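Local atomic coordinates of alpha-glucosidase (Pseudoalteromonas sp. K8, PDB entry 5HQ4), a protein that probably binds carbohydrate and, as a calcium-binding glycoside hydrolase of family 97, is likely to cleave alpha-glucosidic bonds. Residues His436-Asp441 / Ile452-Ala457; Glu461-Gly466 / Asn507-Thr512. All blocks are in the same frame, centred on the assembly; numbering follows the deposited sequence.

Contact 1. Residues His436-Asp441 / Ile452-Ala457; sequences HEPIKD and ITREGA. With CA (calcium ion), chain G.
Glu-437 and Glu-455 share a calcium ion at the C-terminal mouth of the TIM-barrel domain, each lending one carboxylate oxygen: Glu-437 OE2 and Glu-455 OE1 both lie 2.4 Å from the metal. The two side chains run alongside each other with their carboxylate planes 71° apart; Glu-437 OE1 accepts the backbone N-H of Tyr-389, and Glu-154 and Glu-461 are further metal ligands. A second link is a water that donates to Glu-455 OE1 (2.7 Å) and accepts the backbone N-H groups of Glu-437 and Gly-456, tying the two loops together. His-436 forms the next layer. Glu-455 CB sits 3.6 Å over the centre of its ring, a CH-pi contact, while ND1 meets a metal-bound water in the ring plane and NE2 is hydrogen-bonded to Asp-489. Beyond the Pro-438 ring, whose CD packs 3.3 Å from Gly-456 N, Arg-454 leaves strand 451-454 and turns at its third torsion (chi3 60°) to run alongside the 439-441 backbone. Arg-454 NH1 donates to Ile-439 O at 2.8 Å from above the carbonyl plane, and Asp-441 CB lies over one guanidinium face. Replacing Arg-454 by an alanine would probably leave the Ile-439 carbonyl without this donor and open a gap against Asp-441 CB. Asp-441 OD1 is bonded to Gly-443 N, and a water bridges Asp-441 OD2 and Arg-454 NE.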
loop_
_atom_site.group_PDB
_atom_site.type_symbol
_atom_site.label_atom_id
_atom_site.label_comp_id
_atom_site.label_asym_id
_atom_site.label_seq_id
_atom_site.Cartn_x
_atom_site.Cartn_y
_atom_site.Cartn_z
ATOM N N HIS A 436 6.071 6.150 -5.880
ATOM C CA HIS A 436 7.078 5.827 -4.879
ATOM C C HIS A 436 7.320 7.048 -3.998
ATOM O O HIS A 436 7.065 8.183 -4.409
ATOM C CB HIS A 436 8.364 5.322 -5.545
ATOM C CG HIS A 436 8.227 3.918 -6.062
ATOM N ND1 HIS A 436 9.195 2.953 -5.889
ATOM C CD2 HIS A 436 7.189 3.303 -6.686
ATOM C CE1 HIS A 436 8.773 1.810 -6.410
ATOM N NE2 HIS A 436 7.559 1.997 -6.900
ATOM N N GLU A 437 7.774 6.797 -2.771
ATOM C CA GLU A 437 7.773 7.791 -1.701
ATOM C C GLU A 437 6.417 8.501 -1.654
ATOM O O GLU A 437 6.331 9.719 -1.836
ATOM C CB GLU A 437 8.915 8.787 -1.857
ATOM C CG GLU A 437 10.289 8.095 -1.878
ATOM C CD GLU A 437 10.564 7.394 -3.214
ATOM O OE1 GLU A 437 10.317 8.011 -4.268
ATOM O OE2 GLU A 437 10.987 6.217 -3.218
ATOM N N PRO A 438 5.336 7.755 -1.423
ATOM C CA PRO A 438 3.983 8.299 -1.557
ATOM C C PRO A 438 3.418 8.768 -0.232
ATOM O O PRO A 438 4.081 8.660 0.805
ATOM C CB PRO A 438 3.197 7.077 -2.035
ATOM C CG PRO A 438 3.783 5.989 -1.150
ATOM C CD PRO A 438 5.295 6.328 -1.061
ATOM N N ILE A 439 2.181 9.265 -0.264
ATOM C CA ILE A 439 1.301 9.179 0.900
ATOM C C ILE A 439 0.825 7.735 1.024
ATOM O O ILE A 439 0.636 7.040 0.014
ATOM C CB ILE A 439 0.110 10.150 0.751
ATOM C CG1 ILE A 439 -0.827 10.066 1.961
ATOM C CG2 ILE A 439 -0.703 9.835 -0.520
ATOM C CD1 ILE A 439 -0.221 10.652 3.244
ATOM N N LYS A 440 0.654 7.265 2.260
ATOM C CA LYS A 440 0.141 5.916 2.476
ATOM C C LYS A 440 -1.202 5.735 1.774
ATOM O O LYS A 440 -1.955 6.694 1.554
ATOM C CB LYS A 440 -0.007 5.636 3.975
ATOM C CG LYS A 440 -1.133 6.481 4.642
ATOM C CD LYS A 440 -0.924 6.625 6.158
ATOM C CE LYS A 440 -2.098 7.384 6.786
ATOM N NZ LYS A 440 -1.974 7.560 8.268
ATOM N N ASP A 441 -1.489 4.487 1.410
ATOM C CA ASP A 441 -2.748 4.139 0.753
ATOM C C ASP A 441 -3.899 4.250 1.754
ATOM O O ASP A 441 -3.814 3.723 2.867
ATOM C CB ASP A 441 -2.639 2.710 0.203
ATOM C CG ASP A 441 -3.782 2.327 -0.741
ATOM O OD1 ASP A 441 -4.903 2.871 -0.612
ATOM O OD2 ASP A 441 -3.545 1.452 -1.615
ATOM N N ILE A 452 -2.959 3.189 -9.301
ATOM C CA ILE A 452 -3.008 1.730 -9.307
ATOM C C ILE A 452 -2.174 1.110 -8.195
ATOM O O ILE A 452 -2.555 0.063 -7.654
ATOM C CB ILE A 452 -2.608 1.175 -10.688
ATOM C CG1 ILE A 452 -1.257 1.721 -11.152
ATOM C CG2 ILE A 452 -3.689 1.505 -11.685
ATOM C CD1 ILE A 452 -0.778 1.112 -12.470
ATOM N N THR A 453 -1.062 1.727 -7.801
ATOM C CA THR A 453 -0.225 1.124 -6.774
ATOM C C THR A 453 0.734 2.184 -6.231
ATOM O O THR A 453 0.772 3.321 -6.709
ATOM C CB THR A 453 0.513 -0.102 -7.334
ATOM O OG1 THR A 453 1.062 -0.871 -6.253
ATOM C CG2 THR A 453 1.623 0.325 -8.306
ATOM N N ARG A 454 1.496 1.806 -5.206
ATOM C CA ARG A 454 2.491 2.698 -4.623
ATOM C C ARG A 454 3.504 1.867 -3.852
ATOM O O ARG A 454 3.318 0.671 -3.628
ATOM C CB ARG A 454 1.849 3.748 -3.702
ATOM C CG ARG A 454 1.429 3.213 -2.319
ATOM C CD ARG A 454 0.387 4.157 -1.668
ATOM N NE ARG A 454 -0.803 4.259 -2.518
ATOM C CZ ARG A 454 -1.556 5.349 -2.662
ATOM N NH1 ARG A 454 -1.265 6.473 -2.011
ATOM N NH2 ARG A 454 -2.611 5.310 -3.473
ATOM N N GLU A 455 4.575 2.526 -3.427
ATOM C CA GLU A 455 5.561 1.861 -2.590
ATOM C C GLU A 455 5.236 2.150 -1.127
ATOM O O GLU A 455 4.358 1.494 -0.551
ATOM C CB GLU A 455 6.973 2.317 -2.983
ATOM C CG GLU A 455 8.094 1.491 -2.391
ATOM C CD GLU A 455 9.436 1.929 -2.946
ATOM O OE1 GLU A 455 9.791 3.108 -2.755
ATOM O OE2 GLU A 455 10.109 1.113 -3.611
ATOM N N GLY A 456 5.897 3.126 -0.510
ATOM C CA GLY A 456 5.500 3.483 0.855
ATOM C C GLY A 456 5.805 2.424 1.895
ATOM O O GLY A 456 5.027 2.236 2.848
ATOM N N ALA A 457 6.943 1.754 1.749
ATOM C CA ALA A 457 7.449 0.682 2.597
ATOM C C ALA A 457 8.748 0.247 1.940
ATOM O O ALA A 457 8.999 0.580 0.776
ATOM C CB ALA A 457 6.468 -0.499 2.704
HETATM CA CA CA G . 11.929 4.141 -2.653
HETATM O O HOH W 1 11.601 3.880 -5.005
HETATM O O HOH W 2 8.301 4.554 -1.092
HETATM O O HOH W 3 -1.586 1.516 -3.363
HETATM O O HOH W 4 13.652 5.205 -1.386
#

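Contact 2. Residues Glu461-Gly466 / Asn507-Thr512. With CA (calcium ion), chain G.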
loop_
_atom_site.group_PDB
_atom_site.type_symbol
_atom_site.label_atom_id
_atom_site.label_comp_id
_atom_site.label_asym_id
_atom_site.label_seq_id
_atom_site.Cartn_x
_atom_site.Cartn_y
_atom_site.Cartn_z
ATOM N N GLU A 461 14.208 -2.920 -3.532
ATOM C CA GLU A 461 15.390 -2.093 -3.772
ATOM C C GLU A 461 16.307 -2.059 -2.553
ATOM O O GLU A 461 17.530 -1.975 -2.704
ATOM C CB GLU A 461 14.971 -0.674 -4.165
ATOM C CG GLU A 461 14.120 0.003 -3.080
ATOM C CD GLU A 461 13.833 1.472 -3.358
ATOM O OE1 GLU A 461 14.478 2.052 -4.261
ATOM O OE2 GLU A 461 12.967 2.047 -2.654
ATOM N N PHE A 462 15.752 -2.171 -1.343
ATOM C CA PHE A 462 16.597 -2.195 -0.146
ATOM C C PHE A 462 17.413 -3.469 -0.032
ATOM O O PHE A 462 18.335 -3.524 0.785
ATOM C CB PHE A 462 15.744 -2.006 1.116
ATOM C CG PHE A 462 15.376 -0.577 1.356
ATOM C CD1 PHE A 462 14.332 0.004 0.652
ATOM C CD2 PHE A 462 16.112 0.204 2.242
ATOM C CE1 PHE A 462 14.012 1.350 0.845
ATOM C CE2 PHE A 462 15.793 1.541 2.438
ATOM C CZ PHE A 462 14.748 2.108 1.739
ATOM N N ASN A 463 17.106 -4.486 -0.827
ATOM C CA ASN A 463 17.906 -5.693 -0.819
ATOM C C ASN A 463 19.122 -5.568 -1.712
ATOM O O ASN A 463 19.992 -6.438 -1.671
ATOM C CB ASN A 463 17.050 -6.889 -1.240
ATOM C CG ASN A 463 15.985 -7.202 -0.217
ATOM O OD1 ASN A 463 16.173 -6.929 0.968
ATOM N ND2 ASN A 463 14.857 -7.769 -0.661
ATOM N N ALA A 464 19.217 -4.501 -2.496
ATOM C CA ALA A 464 20.433 -4.272 -3.270
ATOM C C ALA A 464 21.505 -3.539 -2.473
ATOM O O ALA A 464 22.700 -3.778 -2.692
ATOM C CB ALA A 464 20.109 -3.482 -4.542
ATOM N N TRP A 465 21.111 -2.650 -1.550
ATOM C CA TRP A 465 22.095 -1.819 -0.860
ATOM C C TRP A 465 21.703 -1.463 0.573
ATOM O O TRP A 465 22.346 -0.580 1.157
ATOM C CB TRP A 465 22.328 -0.518 -1.660
ATOM C CG TRP A 465 21.050 -0.007 -2.289
ATOM C CD1 TRP A 465 20.709 -0.068 -3.612
ATOM C CD2 TRP A 465 19.937 0.610 -1.617
ATOM N NE1 TRP A 465 19.456 0.479 -3.805
ATOM C CE2 TRP A 465 18.962 0.901 -2.600
ATOM C CE3 TRP A 465 19.674 0.951 -0.282
ATOM C CZ2 TRP A 465 17.742 1.514 -2.294
ATOM C CZ3 TRP A 465 18.458 1.564 0.025
ATOM C CH2 TRP A 465 17.506 1.833 -0.978
ATOM N N GLY A 466 20.697 -2.114 1.164
ATOM C CA GLY A 466 20.111 -1.601 2.400
ATOM C C GLY A 466 21.110 -1.456 3.532
ATOM O O GLY A 466 21.059 -0.488 4.296
ATOM N N ASN A 507 24.495 -7.649 1.065
ATOM C CA ASN A 507 23.279 -7.006 0.565
ATOM C C ASN A 507 22.696 -7.850 -0.567
ATOM O O ASN A 507 23.240 -7.883 -1.674
ATOM C CB ASN A 507 23.575 -5.584 0.089
ATOM C CG ASN A 507 23.725 -4.604 1.237
ATOM O OD1 ASN A 507 22.952 -4.636 2.200
ATOM N ND2 ASN A 507 24.719 -3.725 1.143
ATOM N N ARG A 508 21.570 -8.493 -0.291
ATOM C CA ARG A 508 20.867 -9.399 -1.191
ATOM C C ARG A 508 19.495 -9.648 -0.590
ATOM O O ARG A 508 19.321 -9.472 0.621
ATOM C CB ARG A 508 21.625 -10.735 -1.342
ATOM C CG ARG A 508 22.026 -11.336 0.015
ATOM C CD ARG A 508 22.283 -12.857 -0.011
ATOM N NE ARG A 508 21.057 -13.636 -0.178
ATOM C CZ ARG A 508 20.904 -14.905 0.194
ATOM N NH1 ARG A 508 21.893 -15.557 0.798
ATOM N NH2 ARG A 508 19.744 -15.522 -0.027
ATOM N N PRO A 509 18.512 -10.069 -1.394
ATOM C CA PRO A 509 17.273 -10.581 -0.798
ATOM C C PRO A 509 17.620 -11.766 0.083
ATOM O O PRO A 509 18.288 -12.703 -0.354
ATOM C CB PRO A 509 16.423 -10.995 -2.009
ATOM C CG PRO A 509 17.009 -10.207 -3.170
ATOM C CD PRO A 509 18.479 -10.124 -2.869
ATOM N N GLN A 510 17.205 -11.697 1.348
ATOM C CA GLN A 510 17.548 -12.754 2.299
ATOM C C GLN A 510 16.422 -13.782 2.287
ATOM O O GLN A 510 15.666 -13.953 3.251
ATOM C CB GLN A 510 17.801 -12.168 3.679
ATOM C CG GLN A 510 19.022 -11.254 3.691
ATOM C CD GLN A 510 19.460 -10.883 5.087
ATOM O OE1 GLN A 510 18.628 -10.687 5.978
ATOM N NE2 GLN A 510 20.773 -10.799 5.292
ATOM N N THR A 511 16.297 -14.440 1.129
ATOM C CA THR A 511 15.198 -15.362 0.854
ATOM C C THR A 511 15.699 -16.497 -0.032
ATOM O O THR A 511 16.805 -16.451 -0.580
ATOM C CB THR A 511 13.998 -14.689 0.149
ATOM O OG1 THR A 511 14.248 -14.599 -1.261
ATOM C CG2 THR A 511 13.688 -13.278 0.708
ATOM N N THR A 512 14.860 -17.519 -0.176
ATOM C CA THR A 512 15.092 -18.536 -1.190
ATOM C C THR A 512 14.498 -18.084 -2.526
ATOM O O THR A 512 13.772 -17.092 -2.619
ATOM C CB THR A 512 14.476 -19.889 -0.798
ATOM O OG1 THR A 512 13.049 -19.780 -0.806
ATOM C CG2 THR A 512 14.946 -20.364 0.585
HETATM CA CA CA G . 11.929 4.141 -2.653
HETATM O O HOH W 5 15.303 -10.012 2.272
HETATM O O HOH W 4 13.652 5.205 -1.386
HETATM O O HOH W 1 11.601 3.880 -5.005
#
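With chi1 of -67° at Asn-463 and -77° at Asn-507, both asparagines turn CG beside their own backbone N, and the two amides reach across the contact in different directions. That of Asn-463 lies against Pro-509: CB stands 3.5 Å from Pro-509 N, and ND2 is 3.8 Å from Pro-509 CB, a van der Waals approach of the amide to the proline ring. The polar ends of this amide are satisfied by the chain around it, ND2 by Gln-460 and OD1 by the backbone N of Asn-470. A water adds a weak bond to Asn-463 OD1 and accepts the N-H of Gln-510 at 2.7 Å, which joins the two segments beside the proline. Asn-507 comes from the other segment beside the weakly bonded helical turn about 462-465. Its CB touches Ala-464 O at 3.4 Å, and its amide lies along the Trp-465 backbone. OD1 accepts the N-H of Thr-467, which follows Gly-466. No direct hydrogen bond joins the two segments; Asn-463 O is 2.9 Å from Arg-508 N, but the N-H does not point at it. The guanidinium of Arg-508 folds back on its own segment, NE donating to Pro-509 O at 2.9 Å, and NH2 is hydrogen-bonded to Trp-624 O. Within 461-466, Trp-465 CH2 lies 3.7 Å above the Phe-462 ring, over its centre, and Glu-461 OE2 binds calcium at 2.3 Å. The loop before helix 513-522 thus packs against the turn whose Glu-461 completes, with Glu-154, Glu-437 and Glu-455, the protein ligands of the calcium site of the glycoside hydrolase 97 barrel.

Contact 1 is fully buried, close to the middle of the chain, whereas contact 2 is partly buried about 20 Å away, measured between centres, where the 507-512 loop adjoins residues such as Trp-624 and Ser-651 of the C-terminal region. They follow one another along the chain and meet at one calcium ion: contact 1 supplies two glutamate ligands and contact 2 a third, and two metal-bound waters belong to both. Glu-455 OE2 and Glu-461 OE2 come within 3.2 Å, and both side chains bind the calcium. Their chemistry differs accordingly: 436-441 / 452-457 relies on metal coordination, bridging waters and an arginine-to-carbonyl bond, 461-466 / 507-512 on amide and proline packing with no direct hydrogen bond.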